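Local coordinates for peptidoglycan-recognition protein LB (Drosophila melanogaster, PDB 7NSZ), which hydrolyses, with zinc, the amide link between N-acetylmuramoyl and L-alanine in bacterial peptidoglycan, probably scavenging immune-active fragments in insect innate immunity, at residues Q66-Q70 with L71-W75; E170-W174 with P175-H179. The protein carries 1 engineered substitution. All coordinates share one frame; numbering follows the deposited sequence.

In the fold
Both contacts are local and sit where a helix runs out: contact 1 (66-75) at the C-terminal end of helix 55-72, contact 2 (170-179) just beyond helix 165-171. They lie on opposite sides of the chain's centre, about 30 Å apart between centres, and share no element. Contact 1 is mostly surface, with H69 buried close to the engineered F80, a position thought to matter for the zinc-bound water; contact 2 is partly buried, W174 packing on helix 126-142 and strand 149-153. Their chemistry differs accordingly. Contact 1 combines a web of backbone bonds with aromatic and guanidinium groups, whereas contact 2 relies on two tight turns, a CH-pi contact and one indole-carboxylate bond.

Contact 1 (Q66-Q70 with L71-W75); sequences QDFHQ and LERGW
With CG anti to the carbonyl carbon (chi1 -67°), the H69 side chain swings beside its own backbone N and meets W75, whose first torsion falls in the same range. The outer carbon CZ3 of the indole sits over the centre of the imidazole face, 3.4 Å from H69 ND1. The two rings meet obliquely. F68 turns the other way, CG anti to N (chi1 -178°), which carries its ring out to the extended R73. There the ring carbon F68 CE2 lies 3.5 Å from R73 NE, over one face of the guanidinium; arginine suits this exposed place because its long stem can lay the flat cation against a ring. That guanidinium also runs alongside H69, its plane nearly parallel to that of the imidazole (4° apart). Beneath, the backbone widens: F68 O accepts from both E72 N and R73 N, each at 3.0 Å, and H69 O takes W75 N at 2.9 Å. A water donates to Q70 O and W75 O, tying the last turn to the exit. H69 ND1 is itself hydrogen-bonded to G79 N, next to the engineered F80. Replacing H69 by alanine is likely to leave the G79 amide without its acceptor and the W75 indole without the ring it leans on. Glycine suits position 74, where phi is positive: this is a glycine-terminated helix C-terminus, with wider, pi-type turns before the chain leaves the helix.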
ATOM      1  N   GLN A  66       4.420  11.324  -3.278  1.00  9.95           N
ATOM      2  CA  GLN A  66       5.282  11.202  -4.479  1.00 10.17           C
ATOM      3  C   GLN A  66       6.407  12.245  -4.445  1.00 11.60           C
ATOM      4  O   GLN A  66       7.538  11.883  -4.816  1.00 11.20           O
ATOM      5  CB  GLN A  66       4.478  11.327  -5.757  1.00 10.27           C
ATOM      6  CG  GLN A  66       5.310  10.977  -6.964  1.00 11.79           C
ATOM      7  CD  GLN A  66       4.639  11.236  -8.285  1.00 11.14           C
ATOM      8  OE1 GLN A  66       3.967  12.255  -8.443  1.00 12.15           O
ATOM      9  NE2 GLN A  66       4.854  10.324  -9.219  1.00 11.86           N
ATOM     10  N   ASP A  67       6.084  13.458  -4.060  1.00 11.87           N
ATOM     11  CA  ASP A  67       7.063  14.577  -4.002  1.00 13.27           C
ATOM     12  C   ASP A  67       8.151  14.253  -2.977  1.00 12.53           C
ATOM     13  O   ASP A  67       9.370  14.401  -3.239  1.00 14.20           O
ATOM     14  CB  ASP A  67       6.410  15.908  -3.682  1.00 13.60           C
ATOM     15  CG  ASP A  67       5.554  16.478  -4.802  1.00 14.69           C
ATOM     16  OD1 ASP A  67       5.574  15.939  -5.931  1.00 15.10           O
ATOM     17  OD2 ASP A  67       4.897  17.545  -4.482  1.00 17.37           O
ATOM     18  N   PHE A  68       7.761  13.796  -1.798  1.00 11.98           N
ATOM     19  CA  PHE A  68       8.725  13.393  -0.753  1.00 13.44           C
ATOM     20  C   PHE A  68       9.634  12.301  -1.274  1.00 12.03           C
ATOM     21  O   PHE A  68      10.873  12.416  -1.182  1.00 13.05           O
ATOM     22  CB  PHE A  68       7.956  12.944   0.472  1.00 14.76           C
ATOM     23  CG  PHE A  68       8.808  12.546   1.660  1.00 15.71           C
ATOM     24  CD1 PHE A  68       9.828  13.369   2.126  1.00 17.89           C
ATOM     25  CD2 PHE A  68       8.553  11.371   2.345  1.00 17.47           C
ATOM     26  CE1 PHE A  68      10.585  13.000   3.233  1.00 19.90           C
ATOM     27  CE2 PHE A  68       9.294  11.006   3.465  1.00 18.35           C
ATOM     28  CZ  PHE A  68      10.307  11.830   3.897  1.00 19.41           C
ATOM     29  N   HIS A  69       9.095  11.261  -1.872  1.00 10.60           N
ATOM     30  CA  HIS A  69       9.842  10.105  -2.393  1.00 11.35           C
ATOM     31  C   HIS A  69      10.757  10.479  -3.559  1.00 12.95           C
ATOM     32  O   HIS A  69      11.939  10.108  -3.480  1.00 13.11           O
ATOM     33  CB  HIS A  69       8.849   9.004  -2.659  1.00 10.38           C
ATOM     34  CG  HIS A  69       8.205   8.445  -1.445  1.00  9.71           C
ATOM     35  ND1 HIS A  69       7.290   7.419  -1.498  1.00 11.14           N
ATOM     36  CD2 HIS A  69       8.395   8.752  -0.162  1.00  9.82           C
ATOM     37  CE1 HIS A  69       6.921   7.150  -0.284  1.00 11.50           C
ATOM     38  NE2 HIS A  69       7.586   7.905   0.591  1.00 11.36           N
ATOM     39  N   GLN A  70      10.240  11.145  -4.565  1.00 12.61           N
ATOM     40  CA  GLN A  70      11.072  11.468  -5.767  1.00 12.71           C
ATOM     41  C   GLN A  70      12.019  12.634  -5.445  1.00 14.83           C
ATOM     42  O   GLN A  70      13.210  12.520  -5.811  1.00 16.50           O
ATOM     43  CB  GLN A  70      10.182  11.836  -6.945  1.00 12.67           C
ATOM     44  CG  GLN A  70       9.457  10.657  -7.587  1.00 13.07           C
ATOM     45  CD  GLN A  70       8.635  11.097  -8.768  1.00 12.14           C
ATOM     46  OE1 GLN A  70       7.911  12.090  -8.686  1.00 12.29           O
ATOM     47  NE2 GLN A  70       8.720  10.359  -9.856  1.00 12.59           N
ATOM     48  N   LEU A  71      11.551  13.678  -4.784  1.00 13.71           N
ATOM     49  CA  LEU A  71      12.279  14.998  -4.765  1.00 15.37           C
ATOM     50  C   LEU A  71      13.050  15.186  -3.462  1.00 18.07           C
ATOM     51  O   LEU A  71      14.031  15.944  -3.512  1.00 21.02           O
ATOM     52  CB  LEU A  71      11.306  16.159  -4.937  1.00 14.43           C
ATOM     53  CG  LEU A  71      10.362  16.064  -6.122  1.00 15.77           C
ATOM     54  CD1 LEU A  71       9.472  17.286  -6.129  1.00 17.52           C
ATOM     55  CD2 LEU A  71      11.128  15.881  -7.447  1.00 16.24           C
ATOM     56  N   GLU A  72      12.686  14.543  -2.349  1.00 16.27           N
ATOM     57  CA  GLU A  72      13.539  14.562  -1.129  1.00 16.52           C
ATOM     58  C   GLU A  72      14.353  13.274  -1.023  1.00 15.24           C
ATOM     59  O   GLU A  72      15.518  13.353  -0.541  1.00 15.71           O
ATOM     60  CB  GLU A  72      12.700  14.823   0.110  1.00 19.66           C
ATOM     61  CG  GLU A  72      12.027  16.165   0.002  1.00 23.66           C
ATOM     62  CD  GLU A  72      13.008  17.299  -0.308  1.00 31.09           C
ATOM     63  OE1 GLU A  72      14.187  17.220   0.158  1.00 31.69           O
ATOM     64  OE2 GLU A  72      12.594  18.239  -1.041  1.00 34.55           O
ATOM     65  N   ARG A  73      13.829  12.116  -1.368  1.00 13.91           N
ATOM     66  CA  ARG A  73      14.527  10.827  -1.092  1.00 14.22           C
ATOM     67  C   ARG A  73      15.262  10.272  -2.315  1.00 14.01           C
ATOM     68  O   ARG A  73      16.003   9.283  -2.162  1.00 15.95           O
ATOM     69  CB  ARG A  73      13.555   9.784  -0.512  1.00 13.77           C
ATOM     70  CG  ARG A  73      13.129  10.050   0.915  1.00 15.11           C
ATOM     71  CD  ARG A  73      12.286   8.918   1.439  1.00 16.99           C
ATOM     72  NE  ARG A  73      12.073   8.993   2.876  1.00 17.40           N
ATOM     73  CZ  ARG A  73      11.349   8.129   3.551  1.00 17.16           C
ATOM     74  NH1 ARG A  73      10.652   7.206   2.893  1.00 18.58           N
ATOM     75  NH2 ARG A  73      11.253   8.230   4.866  1.00 18.56           N
ATOM     76  N   GLY A  74      15.094  10.903  -3.490  1.00 15.51           N
ATOM     77  CA  GLY A  74      15.805  10.480  -4.715  1.00 17.09           C
ATOM     78  C   GLY A  74      15.300   9.174  -5.295  1.00 16.83           C
ATOM     79  O   GLY A  74      16.017   8.420  -6.012  1.00 19.09           O
ATOM     80  N   TRP A  75      14.058   8.799  -4.964  1.00 14.70           N
ATOM     81  CA  TRP A  75      13.478   7.537  -5.483  1.00 14.17           C
ATOM     82  C   TRP A  75      12.896   7.736  -6.872  1.00 13.62           C
ATOM     83  O   TRP A  75      12.610   8.874  -7.253  1.00 14.45           O
ATOM     84  CB  TRP A  75      12.377   7.053  -4.532  1.00 12.83           C
ATOM     85  CG  TRP A  75      12.829   6.652  -3.178  1.00 12.75           C
ATOM     86  CD1 TRP A  75      14.081   6.713  -2.652  1.00 14.36           C
ATOM     87  CD2 TRP A  75      11.975   6.173  -2.130  1.00 11.30           C
ATOM     88  NE1 TRP A  75      14.086   6.235  -1.363  1.00 14.09           N
ATOM     89  CE2 TRP A  75      12.800   5.949  -1.018  1.00 12.40           C
ATOM     90  CE3 TRP A  75      10.589   5.937  -2.070  1.00 11.98           C
ATOM     91  CZ2 TRP A  75      12.277   5.499   0.185  1.00 12.68           C
ATOM     92  CZ3 TRP A  75      10.076   5.495  -0.878  1.00 12.63           C
ATOM     93  CH2 TRP A  75      10.912   5.259   0.222  1.00 13.80           C
TER
HETATM   94  O   HOH W   1      13.780  11.230  -8.021  1.00 32.91           O

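Contact 2 (E170-W174 with P175-H179)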
ATOM      1  N   GLU A 170      -5.746  -4.684  13.435  1.00 12.07           N
ATOM      2  CA  GLU A 170      -6.834  -4.897  12.479  1.00 12.43           C
ATOM      3  C   GLU A 170      -6.395  -5.914  11.420  1.00 11.76           C
ATOM      4  O   GLU A 170      -7.151  -6.842  11.124  1.00 13.17           O
ATOM      5  CB  GLU A 170      -7.217  -3.548  11.860  1.00 12.68           C
ATOM      6  CG  GLU A 170      -8.183  -3.630  10.682  1.00 12.17           C
ATOM      7  CD  GLU A 170      -9.556  -4.216  10.918  1.00 15.27           C
ATOM      8  OE1 GLU A 170     -10.068  -4.084  12.077  1.00 15.92           O
ATOM      9  OE2 GLU A 170     -10.163  -4.715   9.950  1.00 14.48           O
ATOM     10  N   ILE A 171      -5.260  -5.679  10.742  1.00 11.49           N
ATOM     11  CA  ILE A 171      -4.905  -6.567   9.609  1.00 11.67           C
ATOM     12  C   ILE A 171      -4.585  -7.962  10.121  1.00 11.47           C
ATOM     13  O   ILE A 171      -4.665  -8.935   9.379  1.00 11.79           O
ATOM     14  CB  ILE A 171      -3.754  -6.030   8.712  1.00 11.21           C
ATOM     15  CG1 ILE A 171      -2.396  -6.028   9.418  1.00 11.47           C
ATOM     16  CG2 ILE A 171      -4.151  -4.657   8.188  1.00 11.89           C
ATOM     17  CD1 ILE A 171      -1.223  -5.628   8.500  1.00 11.90           C
ATOM     18  N   SER A 172      -4.214  -8.034  11.413  1.00 12.74           N
ATOM     19  CA  SER A 172      -3.988  -9.359  12.054  1.00 14.67           C
ATOM     20  C   SER A 172      -5.264 -10.190  12.025  1.00 15.75           C
ATOM     21  O   SER A 172      -5.147 -11.411  12.172  1.00 17.16           O
ATOM     22  CB  SER A 172      -3.432  -9.290  13.440  1.00 16.60           C
ATOM     23  OG  SER A 172      -2.201  -8.570  13.498  1.00 20.99           O
ATOM     24  N   SER A 173      -6.418  -9.578  11.792  1.00 14.80           N
ATOM     25  CA  SER A 173      -7.701 -10.330  11.749  1.00 17.97           C
ATOM     26  C   SER A 173      -8.128 -10.617  10.314  1.00 18.39           C
ATOM     27  O   SER A 173      -9.237 -11.137  10.126  1.00 21.25           O
ATOM     28  CB  SER A 173      -8.766  -9.541  12.452  1.00 17.67           C
ATOM     29  OG  SER A 173      -9.236  -8.449  11.661  1.00 18.05           O
ATOM     30  N   TRP A 174      -7.384 -10.149   9.298  1.00 16.36           N
ATOM     31  CA  TRP A 174      -7.750 -10.366   7.892  1.00 16.26           C
ATOM     32  C   TRP A 174      -7.349 -11.765   7.442  1.00 15.60           C
ATOM     33  O   TRP A 174      -6.360 -12.352   7.891  1.00 15.55           O
ATOM     34  CB  TRP A 174      -7.109  -9.315   6.972  1.00 13.49           C
ATOM     35  CG  TRP A 174      -7.618  -7.926   7.159  1.00 13.78           C
ATOM     36  CD1 TRP A 174      -8.435  -7.468   8.155  1.00 14.61           C
ATOM     37  CD2 TRP A 174      -7.236  -6.776   6.401  1.00 12.94           C
ATOM     38  NE1 TRP A 174      -8.623  -6.129   8.022  1.00 14.04           N
ATOM     39  CE2 TRP A 174      -7.911  -5.670   6.948  1.00 14.13           C
ATOM     40  CE3 TRP A 174      -6.447  -6.591   5.248  1.00 12.91           C
ATOM     41  CZ2 TRP A 174      -7.772  -4.374   6.449  1.00 14.04           C
ATOM     42  CZ3 TRP A 174      -6.312  -5.317   4.752  1.00 14.37           C
ATOM     43  CH2 TRP A 174      -6.968  -4.232   5.327  1.00 15.67           C
ATOM     44  N   PRO A 175      -8.061 -12.276   6.421  1.00 18.80           N
ATOM     45  CA  PRO A 175      -7.618 -13.463   5.711  1.00 20.26           C
ATOM     46  C   PRO A 175      -6.154 -13.338   5.280  1.00 17.25           C
ATOM     47  O   PRO A 175      -5.703 -12.293   4.796  1.00 17.47           O
ATOM     48  CB  PRO A 175      -8.513 -13.571   4.461  1.00 21.89           C
ATOM     49  CG  PRO A 175      -9.654 -12.633   4.697  1.00 22.25           C
ATOM     50  CD  PRO A 175      -9.267 -11.691   5.817  1.00 20.69           C
ATOM     51  N   HIS A 176      -5.453 -14.427   5.386  1.00 14.23           N
ATOM     52  CA  HIS A 176      -4.097 -14.611   4.818  1.00 13.52           C
ATOM     53  C   HIS A 176      -3.024 -13.943   5.690  1.00 11.80           C
ATOM     54  O   HIS A 176      -1.850 -14.067   5.329  1.00 11.36           O
ATOM     55  CB  HIS A 176      -4.007 -14.096   3.369  1.00 15.31           C
ATOM     56  CG  HIS A 176      -4.832 -14.868   2.394  1.00 17.14           C
ATOM     57  ND1 HIS A 176      -4.262 -15.591   1.397  1.00 16.69           N
ATOM     58  CD2 HIS A 176      -6.174 -15.022   2.277  1.00 23.79           C
ATOM     59  CE1 HIS A 176      -5.236 -16.180   0.677  1.00 18.20           C
ATOM     60  NE2 HIS A 176      -6.399 -15.840   1.213  1.00 22.98           N
ATOM     61  N   PHE A 177      -3.370 -13.296   6.784  1.00 10.11           N
ATOM     62  CA  PHE A 177      -2.365 -12.738   7.708  1.00 10.89           C
ATOM     63  C   PHE A 177      -1.498 -13.870   8.220  1.00 13.40           C
ATOM     64  O   PHE A 177      -2.016 -14.970   8.534  1.00 13.42           O
ATOM     65  CB  PHE A 177      -3.043 -12.029   8.867  1.00 10.51           C
ATOM     66  CG  PHE A 177      -2.030 -11.481   9.829  1.00 12.26           C
ATOM     67  CD1 PHE A 177      -1.308 -10.321   9.549  1.00 13.88           C
ATOM     68  CD2 PHE A 177      -1.775 -12.155  11.020  1.00 13.73           C
ATOM     69  CE1 PHE A 177      -0.319  -9.884  10.412  1.00 14.24           C
ATOM     70  CE2 PHE A 177      -0.786 -11.693  11.882  1.00 15.52           C
ATOM     71  CZ  PHE A 177      -0.094 -10.543  11.595  1.00 16.27           C
ATOM     72  N   THR A 178      -0.211 -13.635   8.302  1.00 13.41           N
ATOM     73  CA  THR A 178       0.695 -14.646   8.854  1.00 15.51           C
ATOM     74  C   THR A 178       1.879 -14.013   9.549  1.00 12.42           C
ATOM     75  O   THR A 178       2.109 -12.802   9.472  1.00 12.84           O
ATOM     76  CB  THR A 178       1.166 -15.603   7.762  1.00 18.72           C
ATOM     77  OG1 THR A 178       1.798 -16.755   8.331  1.00 24.05           O
ATOM     78  CG2 THR A 178       2.116 -14.950   6.783  1.00 20.14           C
ATOM     79  N   HIS A 179       2.577 -14.836  10.336  1.00 12.59           N
ATOM     80  CA  HIS A 179       3.863 -14.477  10.968  1.00 13.04           C
ATOM     81  C   HIS A 179       4.998 -15.209  10.268  1.00 13.21           C
ATOM     82  O   HIS A 179       4.922 -16.406  10.038  1.00 12.91           O
ATOM     83  CB  HIS A 179       3.856 -14.739  12.475  1.00 13.65           C
ATOM     84  CG  HIS A 179       3.067 -13.762  13.240  1.00 13.62           C
ATOM     85  ND1 HIS A 179       3.561 -12.590  13.723  1.00 14.10           N
ATOM     86  CD2 HIS A 179       1.768 -13.799  13.592  1.00 14.13           C
ATOM     87  CE1 HIS A 179       2.608 -11.960  14.398  1.00 14.57           C
ATOM     88  NE2 HIS A 179       1.478 -12.687  14.300  1.00 13.54           N
TER
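Two successive beta turns carry the chain off helix 165-171 and meet at W174: a type I turn from I171 to W174, then a type II turn from W174 to F177. Proline fits the second position of the latter, where its ring already fixes phi, while H176 takes the third with positive phi, a place more often filled by glycine. A weak backbone bond closes this turn, F177 N to W174 O at 3.3 Å. F177 is folded back on the first turn: with CG anti to its backbone N (chi1 179°), the phenyl ring lies over S172, whose CA stands 3.6 Å from the ring centroid and 11° off the normal, a CH-pi contact. S172 OG lies over the same ring, 3.5 Å from F177 CZ, and its polar need is met by F168 O within the helix. The CG1 branch of I171 reaches the ring more loosely, at CD1.

The end of the W174 side chain leads away from P175-H179, and its NE1 donates to E170 OE2 at 2.8 Å, a nearly straight bond (170°) in the plane of the indole, which fixes the ring's rotation. I171 CG2 covers one face, and K133 of helix 126-142 makes a cation-pi contact. E170 O grips both S173 N and S173 OG, the latter at 2.7 Å. H176 stacks on Y149, and backbone hydrogen bonds join L151 to both H176 and T178. Such a pair of consecutive turns, type I and then type II with proline at its second position, is a helix exit that leads the chain to the edge strand 149-153 of the sheet.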